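Local coordinates for protein methionine gamma-lyase (Trichomonas vaginalis, PDB 1PFF) that belongs to the pyridoxal-phosphate-dependent enzymes of the Cys/Met metabolism family, a group within the aminotransferase-like clan, at residues Ile26-Trp31 with Asp175-Ile180; Thr32-Gly37 with His56-Phe61; Ala15-Ala20 with Ala166-Gln171; Gly5-Leu10 with Leu157-Ala162; Asp104-Ala109 with Ile115-Asp120. All coordinates share one frame; numbering follows the deposited sequence.

Interaction 1: Ile26-Trp31 with Asp175-Ile180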
# COMPACT_ATOMS: atom_id res chain seq x y z
N ILE A 26 -5.77 23.81 6.51
CA ILE A 26 -5.91 25.15 7.11
C ILE A 26 -4.76 26.05 6.66
O ILE A 26 -4.97 27.17 6.21
CB ILE A 26 -5.95 25.08 8.66
CG1 ILE A 26 -7.20 24.32 9.14
CG2 ILE A 26 -5.89 26.50 9.26
CD1 ILE A 26 -7.14 23.83 10.59
N ALA A 27 -3.54 25.54 6.80
CA ALA A 27 -2.34 26.31 6.47
C ALA A 27 -2.29 26.73 5.00
O ALA A 27 -2.01 27.89 4.71
CB ALA A 27 -1.08 25.52 6.84
N ALA A 28 -2.56 25.79 4.09
CA ALA A 28 -2.51 26.08 2.65
C ALA A 28 -3.60 27.05 2.24
O ALA A 28 -3.47 27.72 1.22
CB ALA A 28 -2.61 24.80 1.81
N SER A 29 -4.67 27.13 3.02
CA SER A 29 -5.71 28.12 2.77
C SER A 29 -5.25 29.49 3.30
O SER A 29 -5.16 30.46 2.54
CB SER A 29 -7.03 27.69 3.40
OG SER A 29 -7.52 26.51 2.79
N VAL A 30 -4.93 29.57 4.59
CA VAL A 30 -4.62 30.87 5.20
C VAL A 30 -3.33 31.54 4.72
O VAL A 30 -3.35 32.73 4.39
CB VAL A 30 -4.71 30.88 6.77
CG1 VAL A 30 -6.08 30.40 7.23
CG2 VAL A 30 -3.58 30.08 7.42
N TRP A 31 -2.22 30.81 4.66
CA TRP A 31 -0.96 31.43 4.21
C TRP A 31 -1.09 31.93 2.76
O TRP A 31 -0.50 32.95 2.41
CB TRP A 31 0.23 30.48 4.30
CG TRP A 31 0.68 30.05 5.68
CD1 TRP A 31 0.55 28.80 6.23
CD2 TRP A 31 1.40 30.83 6.65
NE1 TRP A 31 1.12 28.77 7.49
CE2 TRP A 31 1.63 30.01 7.77
CE3 TRP A 31 1.85 32.16 6.69
CZ2 TRP A 31 2.31 30.46 8.91
CZ3 TRP A 31 2.52 32.61 7.83
CH2 TRP A 31 2.74 31.75 8.93
N ASP A 175 4.22 25.53 -2.94
CA ASP A 175 5.25 26.45 -2.48
C ASP A 175 5.31 26.59 -0.96
O ASP A 175 6.40 26.49 -0.37
CB ASP A 175 5.09 27.84 -3.10
CG ASP A 175 5.23 27.85 -4.62
OD1 ASP A 175 5.69 26.85 -5.21
OD2 ASP A 175 4.87 28.83 -5.30
N ILE A 176 4.17 26.84 -0.32
CA ILE A 176 4.19 27.31 1.07
C ILE A 176 4.37 26.20 2.11
O ILE A 176 5.26 26.29 2.96
CB ILE A 176 2.94 28.18 1.38
CG1 ILE A 176 2.97 29.47 0.55
CG2 ILE A 176 2.89 28.52 2.87
CD1 ILE A 176 1.58 30.11 0.35
N THR A 177 3.52 25.18 2.03
CA THR A 177 3.48 24.14 3.06
C THR A 177 4.18 22.85 2.65
O THR A 177 4.68 22.11 3.50
CB THR A 177 2.03 23.79 3.43
OG1 THR A 177 1.37 23.26 2.27
CG2 THR A 177 1.23 25.04 3.81
N GLY A 178 4.16 22.54 1.35
CA GLY A 178 4.55 21.23 0.87
C GLY A 178 3.68 20.11 1.45
O GLY A 178 4.11 18.97 1.49
N ALA A 179 2.47 20.44 1.91
CA ALA A 179 1.58 19.45 2.56
C ALA A 179 0.80 18.62 1.54
O ALA A 179 -0.44 18.69 1.47
CB ALA A 179 0.65 20.13 3.57
N ILE A 180 1.53 17.83 0.76
CA ILE A 180 0.96 16.99 -0.30
C ILE A 180 0.41 15.70 0.31
O ILE A 180 1.06 15.12 1.16
CB ILE A 180 2.05 16.66 -1.36
CG1 ILE A 180 2.67 17.95 -1.92
CG2 ILE A 180 1.47 15.79 -2.48
CD1 ILE A 180 3.90 17.74 -2.82

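Interaction 2: Thr32-Gly37 with His56-Phe61. With EDO (1,2-ethanediol), chain O.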
# COMPACT_ATOMS: atom_id res chain seq x y z
N THR A 32 -1.84 31.21 1.93
CA THR A 32 -2.01 31.58 0.52
C THR A 32 -2.64 32.96 0.33
O THR A 32 -2.29 33.70 -0.59
CB THR A 32 -2.86 30.51 -0.20
OG1 THR A 32 -2.15 29.27 -0.21
CG2 THR A 32 -3.03 30.84 -1.68
N PHE A 33 -3.58 33.29 1.21
CA PHE A 33 -4.43 34.47 1.03
C PHE A 33 -4.14 35.61 1.99
O PHE A 33 -4.90 36.60 2.07
CB PHE A 33 -5.92 34.07 1.01
CG PHE A 33 -6.27 33.17 -0.15
CD1 PHE A 33 -6.54 31.81 0.06
CD2 PHE A 33 -6.28 33.66 -1.44
CE1 PHE A 33 -6.84 30.97 -1.03
CE2 PHE A 33 -6.59 32.84 -2.53
CZ PHE A 33 -6.86 31.49 -2.32
N LEU A 34 -3.03 35.49 2.70
CA LEU A 34 -2.56 36.52 3.62
C LEU A 34 -1.19 37.03 3.18
O LEU A 34 -0.51 36.39 2.38
CB LEU A 34 -2.49 35.99 5.06
CG LEU A 34 -3.82 35.68 5.76
CD1 LEU A 34 -3.59 35.00 7.11
CD2 LEU A 34 -4.73 36.93 5.91
N LYS A 35 -0.82 38.18 3.73
CA LYS A 35 0.52 38.74 3.60
C LYS A 35 0.76 39.63 4.82
O LYS A 35 -0.18 39.98 5.54
CB LYS A 35 0.68 39.54 2.30
CG LYS A 35 -0.31 40.68 2.11
CD LYS A 35 -0.00 41.45 0.86
CE LYS A 35 -1.25 42.16 0.34
NZ LYS A 35 -2.00 42.90 1.39
N ALA A 36 2.02 39.97 5.07
CA ALA A 36 2.33 40.90 6.15
C ALA A 36 1.50 42.16 5.93
O ALA A 36 1.44 42.67 4.81
CB ALA A 36 3.82 41.22 6.17
N GLY A 37 0.87 42.65 7.00
CA GLY A 37 0.00 43.81 6.91
C GLY A 37 -1.49 43.49 6.82
O GLY A 37 -2.32 44.41 6.92
N HIS A 56 0.72 32.50 17.24
CA HIS A 56 2.17 32.67 17.24
C HIS A 56 2.73 32.88 15.83
O HIS A 56 3.50 33.82 15.62
CB HIS A 56 2.87 31.49 17.93
CG HIS A 56 2.37 31.19 19.31
ND1 HIS A 56 2.50 32.07 20.36
CD2 HIS A 56 1.73 30.10 19.81
CE1 HIS A 56 1.97 31.54 21.45
NE2 HIS A 56 1.49 30.35 21.14
N GLN A 57 2.34 32.03 14.88
CA GLN A 57 2.98 32.01 13.56
C GLN A 57 2.57 33.15 12.61
O GLN A 57 3.43 33.86 12.07
CB GLN A 57 2.81 30.64 12.89
CG GLN A 57 3.23 29.46 13.78
CD GLN A 57 4.70 29.51 14.20
OE1 GLN A 57 5.51 30.21 13.59
NE2 GLN A 57 5.05 28.73 15.23
N LEU A 58 1.27 33.34 12.42
CA LEU A 58 0.79 34.45 11.60
C LEU A 58 1.32 35.79 12.15
O LEU A 58 1.84 36.62 11.40
CB LEU A 58 -0.74 34.44 11.50
CG LEU A 58 -1.40 33.29 10.72
CD1 LEU A 58 -2.90 33.52 10.62
CD2 LEU A 58 -0.80 33.11 9.33
N ARG A 59 1.20 35.97 13.46
CA ARG A 59 1.61 37.22 14.12
C ARG A 59 3.09 37.56 13.96
O ARG A 59 3.42 38.74 13.85
CB ARG A 59 1.25 37.19 15.61
CG ARG A 59 -0.23 37.41 15.90
CD ARG A 59 -0.54 37.56 17.39
NE ARG A 59 -1.91 37.99 17.63
CZ ARG A 59 -2.62 37.66 18.70
NH1 ARG A 59 -2.10 36.90 19.66
NH2 ARG A 59 -3.86 38.11 18.82
N LYS A 60 3.96 36.56 13.95
CA LYS A 60 5.40 36.83 13.81
C LYS A 60 5.77 37.20 12.37
O LYS A 60 6.85 37.75 12.13
CB LYS A 60 6.26 35.66 14.33
CG LYS A 60 6.32 34.46 13.40
CD LYS A 60 7.28 33.37 13.90
CE LYS A 60 7.56 32.41 12.76
NZ LYS A 60 8.35 31.23 13.14
N PHE A 61 4.88 36.89 11.42
CA PHE A 61 5.03 37.33 10.03
C PHE A 61 4.15 38.54 9.67
O PHE A 61 3.76 38.72 8.52
CB PHE A 61 4.79 36.16 9.06
CG PHE A 61 5.89 35.14 9.07
CD1 PHE A 61 7.17 35.48 8.63
CD2 PHE A 61 5.67 33.87 9.57
CE1 PHE A 61 8.21 34.54 8.68
CE2 PHE A 61 6.70 32.92 9.60
CZ PHE A 61 7.97 33.27 9.16
C1 EDO O . -2.89 42.46 17.65
O1 EDO O . -4.28 42.54 17.33
C2 EDO O . -2.10 41.91 16.46
O2 EDO O . -2.21 40.50 16.41

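Interaction 3: Ala15-Ala20 with Ala166-Gln171. With EDO (1,2-ethanediol), chain M.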
# COMPACT_ATOMS: atom_id res chain seq x y z
N ALA A 15 -14.39 22.82 -6.76
CA ALA A 15 -13.11 22.10 -6.75
C ALA A 15 -12.65 21.75 -5.33
O ALA A 15 -13.14 22.30 -4.34
CB ALA A 15 -12.02 22.94 -7.48
N CYS A 16 -11.70 20.83 -5.25
CA CYS A 16 -11.15 20.44 -3.97
C CYS A 16 -9.66 20.14 -4.11
O CYS A 16 -9.21 19.70 -5.17
CB CYS A 16 -11.93 19.25 -3.42
SG CYS A 16 -11.13 18.36 -2.08
N ALA A 17 -8.92 20.42 -3.05
CA ALA A 17 -7.49 20.12 -2.96
C ALA A 17 -7.28 19.25 -1.73
O ALA A 17 -7.64 19.64 -0.62
CB ALA A 17 -6.67 21.40 -2.84
N ALA A 18 -6.73 18.05 -1.94
CA ALA A 18 -6.36 17.16 -0.85
C ALA A 18 -4.97 17.53 -0.32
O ALA A 18 -4.10 17.95 -1.09
CB ALA A 18 -6.40 15.71 -1.32
N THR A 19 -4.78 17.38 0.99
CA THR A 19 -3.52 17.72 1.67
C THR A 19 -3.04 16.63 2.62
O THR A 19 -3.74 15.64 2.87
CB THR A 19 -3.65 19.02 2.49
OG1 THR A 19 -4.64 18.82 3.52
CG2 THR A 19 -4.19 20.19 1.64
N ALA A 20 -1.84 16.83 3.19
CA ALA A 20 -1.20 15.86 4.06
C ALA A 20 -1.87 15.72 5.41
O ALA A 20 -1.68 14.71 6.11
CB ALA A 20 0.25 16.24 4.27
N ALA A 166 -7.17 26.55 -7.34
CA ALA A 166 -5.98 26.70 -8.19
C ALA A 166 -4.81 27.30 -7.41
O ALA A 166 -3.70 26.80 -7.49
CB ALA A 166 -6.28 27.53 -9.43
N LYS A 167 -5.06 28.36 -6.65
CA LYS A 167 -4.03 29.03 -5.83
C LYS A 167 -3.63 28.21 -4.61
O LYS A 167 -2.45 28.16 -4.24
CB LYS A 167 -4.52 30.41 -5.39
CG LYS A 167 -4.58 31.43 -6.51
CD LYS A 167 -4.82 32.83 -5.96
CE LYS A 167 -4.71 33.87 -7.07
NZ LYS A 167 -5.49 35.11 -6.74
N VAL A 168 -4.61 27.56 -3.97
CA VAL A 168 -4.34 26.67 -2.84
C VAL A 168 -3.35 25.58 -3.27
O VAL A 168 -2.39 25.30 -2.55
CB VAL A 168 -5.64 26.06 -2.25
CG1 VAL A 168 -5.33 24.93 -1.23
CG2 VAL A 168 -6.52 27.14 -1.62
N LYS A 169 -3.56 25.00 -4.45
CA LYS A 169 -2.69 23.94 -4.96
C LYS A 169 -1.32 24.45 -5.36
O LYS A 169 -0.29 23.93 -4.92
CB LYS A 169 -3.34 23.23 -6.16
CG LYS A 169 -4.49 22.31 -5.79
CD LYS A 169 -5.04 21.58 -7.00
CE LYS A 169 -6.00 20.48 -6.55
NZ LYS A 169 -6.51 19.68 -7.70
N SER A 170 -1.30 25.47 -6.22
CA SER A 170 -0.05 25.91 -6.83
C SER A 170 0.82 26.73 -5.87
O SER A 170 2.04 26.71 -5.97
CB SER A 170 -0.29 26.64 -8.16
OG SER A 170 -0.99 27.85 -7.97
N GLN A 171 0.18 27.41 -4.92
CA GLN A 171 0.93 28.18 -3.93
C GLN A 171 0.91 27.52 -2.54
O GLN A 171 1.95 27.14 -2.03
CB GLN A 171 0.41 29.62 -3.86
CG GLN A 171 0.51 30.35 -5.19
CD GLN A 171 0.25 31.82 -5.05
OE1 GLN A 171 0.69 32.44 -4.09
NE2 GLN A 171 -0.47 32.40 -6.02
C1 EDO M . -6.02 39.17 -6.10
O1 EDO M . -4.90 38.65 -6.80
C2 EDO M . -6.79 38.05 -5.41
O2 EDO M . -5.94 37.37 -4.50

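Interaction 4: Gly5-Leu10 with Leu157-Ala162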
# COMPACT_ATOMS: atom_id res chain seq x y z
N GLY A 5 -12.60 15.18 -6.71
CA GLY A 5 -13.91 15.23 -7.34
C GLY A 5 -15.06 14.76 -6.47
O GLY A 5 -16.15 15.35 -6.47
N LYS A 6 -14.84 13.67 -5.72
CA LYS A 6 -15.89 13.11 -4.85
C LYS A 6 -16.21 14.03 -3.67
O LYS A 6 -17.37 14.24 -3.33
CB LYS A 6 -15.51 11.71 -4.37
CG LYS A 6 -15.73 10.63 -5.44
CD LYS A 6 -15.54 9.21 -4.92
CE LYS A 6 -15.20 8.24 -6.06
NZ LYS A 6 -15.94 6.94 -5.96
N ILE A 7 -15.17 14.57 -3.04
CA ILE A 7 -15.37 15.48 -1.92
C ILE A 7 -16.03 16.79 -2.38
O ILE A 7 -16.88 17.34 -1.69
CB ILE A 7 -14.02 15.74 -1.19
CG1 ILE A 7 -13.42 14.42 -0.65
CG2 ILE A 7 -14.18 16.78 -0.10
CD1 ILE A 7 -14.32 13.63 0.31
N ALA A 8 -15.63 17.28 -3.55
CA ALA A 8 -16.25 18.47 -4.13
C ALA A 8 -17.75 18.29 -4.34
O ALA A 8 -18.54 19.18 -4.05
CB ALA A 8 -15.55 18.87 -5.42
N LYS A 9 -18.16 17.11 -4.83
CA LYS A 9 -19.58 16.80 -4.98
C LYS A 9 -20.29 16.76 -3.62
O LYS A 9 -21.43 17.23 -3.49
CB LYS A 9 -19.78 15.48 -5.73
CG LYS A 9 -19.44 15.54 -7.23
CD LYS A 9 -19.80 14.22 -7.93
CE LYS A 9 -19.38 14.22 -9.40
NZ LYS A 9 -20.36 13.45 -10.24
N LEU A 10 -19.63 16.20 -2.61
CA LEU A 10 -20.20 16.12 -1.26
C LEU A 10 -20.42 17.49 -0.64
O LEU A 10 -21.39 17.69 0.08
CB LEU A 10 -19.30 15.28 -0.35
CG LEU A 10 -19.44 13.78 -0.53
CD1 LEU A 10 -18.23 13.08 0.03
CD2 LEU A 10 -20.72 13.28 0.15
N LEU A 157 -8.53 18.22 3.54
CA LEU A 157 -9.23 18.57 2.31
C LEU A 157 -9.60 20.04 2.34
O LEU A 157 -9.97 20.55 3.38
CB LEU A 157 -10.49 17.72 2.16
CG LEU A 157 -10.30 16.19 2.07
CD1 LEU A 157 -11.59 15.51 2.44
CD2 LEU A 157 -9.85 15.79 0.68
N VAL A 158 -9.46 20.71 1.20
CA VAL A 158 -9.91 22.09 1.02
C VAL A 158 -10.90 22.14 -0.15
O VAL A 158 -10.57 21.69 -1.26
CB VAL A 158 -8.72 23.06 0.69
CG1 VAL A 158 -9.18 24.50 0.64
CG2 VAL A 158 -7.60 22.93 1.70
N CYS A 159 -12.08 22.71 0.07
CA CYS A 159 -13.11 22.83 -0.96
C CYS A 159 -13.50 24.28 -1.18
O CYS A 159 -13.79 25.00 -0.22
CB CYS A 159 -14.36 22.05 -0.56
SG CYS A 159 -14.02 20.32 -0.19
N SER A 160 -13.54 24.69 -2.45
CA SER A 160 -13.85 26.08 -2.79
C SER A 160 -14.11 26.23 -4.29
O SER A 160 -14.23 25.22 -5.00
CB SER A 160 -12.70 27.01 -2.34
OG SER A 160 -13.09 28.38 -2.33
N ARG A 161 -14.21 27.47 -4.75
CA ARG A 161 -14.28 27.80 -6.18
C ARG A 161 -13.01 27.34 -6.87
O ARG A 161 -11.95 27.29 -6.23
CB ARG A 161 -14.41 29.31 -6.39
CG ARG A 161 -15.39 30.02 -5.48
CD ARG A 161 -15.76 31.43 -5.93
NE ARG A 161 -14.61 32.26 -6.25
CZ ARG A 161 -14.10 33.22 -5.47
NH1 ARG A 161 -14.64 33.46 -4.27
NH2 ARG A 161 -13.05 33.92 -5.87
N ALA A 162 -13.10 27.04 -8.16
CA ALA A 162 -11.95 26.56 -8.94
C ALA A 162 -10.74 27.50 -8.88
O ALA A 162 -9.60 27.05 -8.72
CB ALA A 162 -12.35 26.31 -10.39

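Interaction 5: Asp104-Ala109 with Ile115-Asp120. With EDO (1,2-ethanediol), chain R.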
# COMPACT_ATOMS: atom_id res chain seq x y z
N ASP A 104 -25.22 33.65 9.33
CA ASP A 104 -25.09 34.97 9.96
C ASP A 104 -23.65 35.46 10.00
O ASP A 104 -23.40 36.66 9.83
CB ASP A 104 -25.69 34.98 11.37
CG ASP A 104 -25.67 36.36 11.99
OD1 ASP A 104 -26.44 37.22 11.52
OD2 ASP A 104 -24.88 36.69 12.90
N ALA A 105 -22.71 34.54 10.23
CA ALA A 105 -21.29 34.88 10.18
C ALA A 105 -20.91 35.42 8.80
O ALA A 105 -20.22 36.43 8.70
CB ALA A 105 -20.41 33.67 10.56
N VAL A 106 -21.39 34.75 7.75
CA VAL A 106 -21.15 35.21 6.38
C VAL A 106 -21.73 36.60 6.17
O VAL A 106 -21.05 37.49 5.66
CB VAL A 106 -21.72 34.22 5.34
CG1 VAL A 106 -21.61 34.80 3.92
CG2 VAL A 106 -20.97 32.87 5.44
N LYS A 107 -22.97 36.80 6.61
CA LYS A 107 -23.65 38.09 6.44
C LYS A 107 -22.88 39.21 7.11
O LYS A 107 -22.77 40.31 6.56
CB LYS A 107 -25.09 38.03 6.93
CG LYS A 107 -26.04 37.31 5.94
CD LYS A 107 -27.51 37.50 6.35
CE LYS A 107 -28.35 36.26 6.07
NZ LYS A 107 -29.81 36.50 6.39
N GLN A 108 -22.33 38.94 8.29
CA GLN A 108 -21.48 39.91 8.99
C GLN A 108 -20.21 40.22 8.21
O GLN A 108 -19.83 41.38 8.07
CB GLN A 108 -21.10 39.40 10.37
CG GLN A 108 -22.24 39.44 11.39
CD GLN A 108 -21.75 39.04 12.75
OE1 GLN A 108 -20.97 39.77 13.36
NE2 GLN A 108 -22.14 37.84 13.21
N ALA A 109 -19.53 39.18 7.72
CA ALA A 109 -18.32 39.36 6.93
C ALA A 109 -18.59 40.15 5.65
O ALA A 109 -17.72 40.87 5.18
CB ALA A 109 -17.68 38.01 6.61
N ILE A 115 -13.72 39.54 1.70
CA ILE A 115 -13.28 38.77 2.83
C ILE A 115 -13.54 37.30 2.51
O ILE A 115 -14.59 36.96 1.97
CB ILE A 115 -14.00 39.27 4.12
CG1 ILE A 115 -13.56 40.70 4.43
CG2 ILE A 115 -13.71 38.34 5.31
CD1 ILE A 115 -14.26 41.35 5.57
N LEU A 116 -12.55 36.45 2.78
CA LEU A 116 -12.73 35.01 2.67
C LEU A 116 -13.20 34.46 4.01
O LEU A 116 -12.51 34.59 5.03
CB LEU A 116 -11.44 34.31 2.22
CG LEU A 116 -11.00 34.56 0.77
CD1 LEU A 116 -9.54 34.21 0.60
CD2 LEU A 116 -11.87 33.79 -0.23
N VAL A 117 -14.38 33.87 3.99
CA VAL A 117 -14.90 33.17 5.15
C VAL A 117 -14.50 31.72 5.00
O VAL A 117 -14.81 31.08 3.99
CB VAL A 117 -16.43 33.30 5.26
CG1 VAL A 117 -16.94 32.62 6.55
CG2 VAL A 117 -16.86 34.78 5.19
N ILE A 118 -13.81 31.21 6.01
CA ILE A 118 -13.27 29.85 6.00
C ILE A 118 -13.80 29.09 7.21
O ILE A 118 -13.69 29.57 8.34
CB ILE A 118 -11.71 29.87 6.01
CG1 ILE A 118 -11.16 30.70 4.82
CG2 ILE A 118 -11.14 28.45 5.95
CD1 ILE A 118 -9.65 30.91 4.87
N VAL A 119 -14.38 27.92 6.97
CA VAL A 119 -14.97 27.11 8.03
C VAL A 119 -14.37 25.72 8.04
O VAL A 119 -14.24 25.07 7.00
CB VAL A 119 -16.52 27.04 7.90
CG1 VAL A 119 -17.16 26.00 8.85
CG2 VAL A 119 -17.13 28.42 8.16
N ASP A 120 -13.99 25.29 9.23
CA ASP A 120 -13.53 23.93 9.47
C ASP A 120 -14.78 23.10 9.73
O ASP A 120 -15.44 23.26 10.76
CB ASP A 120 -12.54 23.91 10.65
CG ASP A 120 -12.07 22.50 11.02
OD1 ASP A 120 -11.15 22.40 11.86
OD2 ASP A 120 -12.56 21.46 10.54
C1 EDO R . -9.21 19.48 13.44
O1 EDO R . -8.79 18.53 14.41
C2 EDO R . -8.06 19.79 12.48
O2 EDO R . -8.51 20.66 11.46

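Interaction 1: Ile26-Trp31 with Asp175-Ile180
Trp31 of helix 22-33 leans on Ile176 near the end of helix 162-177, a helix-helix contact in the pyridoxal-phosphate (fold type I) domain of the chain. The Trp31 side chain begins the contact at its root: CB lies 3.6 Å from Ile176 CG2. The same methyl stays within 3.9 Å of Trp31 CG and then 4.1 Å of Trp31 CD1, so the Ile176 branch follows the base of the side chain and meets the ring obliquely. Further out, Trp31 NE1 leaves the contact and donates to the backbone O of Ile176 of the second subunit, while Trp31 CZ3 packs on Leu58 CD2 and CH2 on Phe61 CD2 of its own chain. Ile176 CD1 lies against the backbone of the tryptophan, 4.0 Å from Trp31 C.

One turn before Trp31, Ala27 CB is met at 3.8 Å by Thr177 CG2, which also touches Ala28 N. With chi1 at 62°, CG2 is given to Ala27 while OG1 serves the backbone. It is bonded to Gly172 O and, just past the helix end, where Gly178 is the first residue to leave helical geometry, closes an ST turn, accepting from Ala179 N at 3.0 Å with an N-H...O angle of 161°.

Interaction 2: Thr32-Gly37 with His56-Phe61
Leu34, Phe61 and Leu58 bury the most surface in this contact, and they do so in two different ways. Leu34 and Leu58 meet through their branched ends, the two side chains crossing at about a right angle. Leu34 CD1 is the probing atom: it lies 3.9 Å from Leu58 CD1 and 4.0 Å from Leu58 CD2, and so rests against both methyls of the fork. Leu58 starts from a CB that is not aimed at its partner. A chi2 of -175° sets its CD1 anti to CA, and the fork reaches the segment 32-37.

Phe61 takes part through its backbone. Its carbonyl O is approached by Ala36 from two atoms: CB at 3.4 Å and CA at 3.5 Å, the latter a CA-H...O contact with an angle at the hydrogen of 124°, too bent to be more than a modest attraction. The phenyl ring turns away from Ala36 and packs edge-to-face with Trp31 of the second subunit.

Elsewhere on the helix, away from the contact, Arg59 NE donates to O2 of a 1,2-ethanediol at 2.8 Å, the diol lying at the edge of the guanidinium and probably coming from the crystallisation liquor.

The contact thus joins the loop that leaves helix 22-33 to the end of helix 48-60. Leu40 of strand 39-43, the strand that links these two helices in sequence, touches both Leu34 and Leu58, and Leu34 continues onto Arg85 and Ile86 of strand 84-90.

Interaction 3: Ala15-Ala20 with Ala166-Gln171
Ala17 CB is the centre of the apolar part of this contact, meeting Val168 and Lys169 of helix 162-177. The aliphatic chain of Lys169 lies along it: Lys169 CG is 3.8 Å and Lys169 CE 3.9 Å from the Ala17 methyl. Val168 adds one branch, CG1, at 4.1 Å from Ala17 CB. This is the methyl anti to the backbone N (chi1 170°), the other branch being turned to Phe33.

The polar part lies at the outer end of the lysine. From CG onward its chain is fully extended, which carries Lys169 CE alongside the strand to within 3.6 Å of Cys16 O. The ammonium group continues to Glu4, with which NZ forms a salt bridge, and Glu4 also accepts from Ala18 N through its other carboxylate oxygen. Glu4 of helix 2-11 thereby links Lys169 of helix 162-177 with the backbone of strand 15-19.

In the fold, strand 15-19 is the outermost strand at one end of the seven-stranded sheet within this chain, hydrogen-bonded antiparallel to strand 156-160. Helix 162-177 follows that neighbour in sequence and covers one face of the sheet. The local axes of strand and helix run almost alongside one another, 28° apart and 8.4 Å at closest approach.

Within the helix, hydrogen bonding is reinforced at Ala166 O, which accepts from Ser170 N and, at 2.9 Å, from Ser170 OG. The two donors reach it from opposite faces of the carbonyl plane. Lys167 NZ, pointing elsewhere, makes a weak bond to O2 of a 1,2-ethanediol.

Interaction 4: Gly5-Leu10 with Leu157-Ala162
Ile7, in the middle of the helical segment 5-10, faces Leu157 and Cys159 on the strand 157-160. The helix keeps regular turns here, with Lys9 N bonded to Gly5 O and Leu10 N to Lys6 O. The strand is extended, so residues two apart offer their side chains to the same side: Leu157 and Cys159 point to the helix and Val158 points away. Backbone bonds to Ala15 and Ala17 along one edge and to Val139 and His141 along the other hold the strand inside the sheet.

Among the side chains, Ile7 contributes every contact from its own segment. Its CG1 lies 3.8 Å from Leu157 CD1 and 4.0 Å from Leu157 CD2, so the leucine fork straddles this methylene, the two side chains crossing at about a right angle. The CG2 branch, anti to the backbone N because chi1 is -60°, meets Cys159, with Cys159 SG 3.5 Å from Ile7 CG2. The same CG2 is also 3.8 Å from Leu157 CD1, placing it between the two strand residues. Ile7 CD1 closes the set at 3.9 Å from Leu157 CD1.

Cys16 of strand 15-19 touches all three residues, and Thr193 of helix 183-216 and Ile147 also flank Ile7, so helix 2-11 is packed onto this face of the sheet. The chemistry is wholly apolar between the segments: methyls, a methylene and a sulfur meet by dispersion, with shape rather than directional bonding setting the fit, and the cysteine sulfur behaves toward Ile7 as another hydrophobic atom.

Interaction 5: Asp104-Ala109 with Ile115-Asp120
The carbonyl of Ala109 is the flat group that touches across the contact: its O is 3.5 Å from Ile115 CD1, the tip of an extended side chain. Two more flat groups pair along the helix itself. The Gln108 amide donates through NE2 to Asp104 OD2 at 3.0 Å, coming from above the carboxylate, 41° out of its plane. The amide is tilted as well, its own plane missing the acceptor by 30°, so the two groups are held without being coplanar, and the N-H...O angle is a bent 134°. At the other end of that amide, OE1 accepts from the backbone N of Glu77 in helix 75-78.

Between the segments the rest is apolar. Ala109 CB meets two side chains, 3.6 Å from Val117 CG2 and 4.2 Å from Ile115 CG2. Ile115, just before the strand, and Val117 within it point to the same side, with Leu116 between them pointing away.

Helix 102-109 is the connection of a beta-alpha-beta unit that begins with strand 84-90 and returns in the parallel neighbour, strand 116-120; the contact is where the helix settles back on the strand it leads into. One turn earlier in the helix, Val106 CG2 reaches Val117 CG1 at 4.2 Å, the two valines crossing obliquely. Val117 is thereby touched on both of its branches, CG1 by Val106 and CG2 by Ala109. At the far end of the strand, Asp120 OD1 accepts from O2 of a 1,2-ethanediol at 3.2 Å, and Asp120 OD2 is bonded to Thr122 OG1.

From the N terminus, helix 2-11, strand 15-19 and helix 22-33 open the three long loops of interactions 4, 3 and 1. They close in the same order, at strand 156-160 and twice along helix 162-177, so each crosses the other two. Interactions 3 and 4 share the backbone pairing of strands 15-19 and 156-160, and Ala179 O to Ala20 N joins interactions 1 and 3. Two short loops lie within all three long ones: interaction 2 closes first, at the end of helix 48-60, and interaction 5 follows in series on strand 116-120. Phe33 bridges this pair by packing on Leu116. Interactions 1, 2 and 3 also border the second subunit.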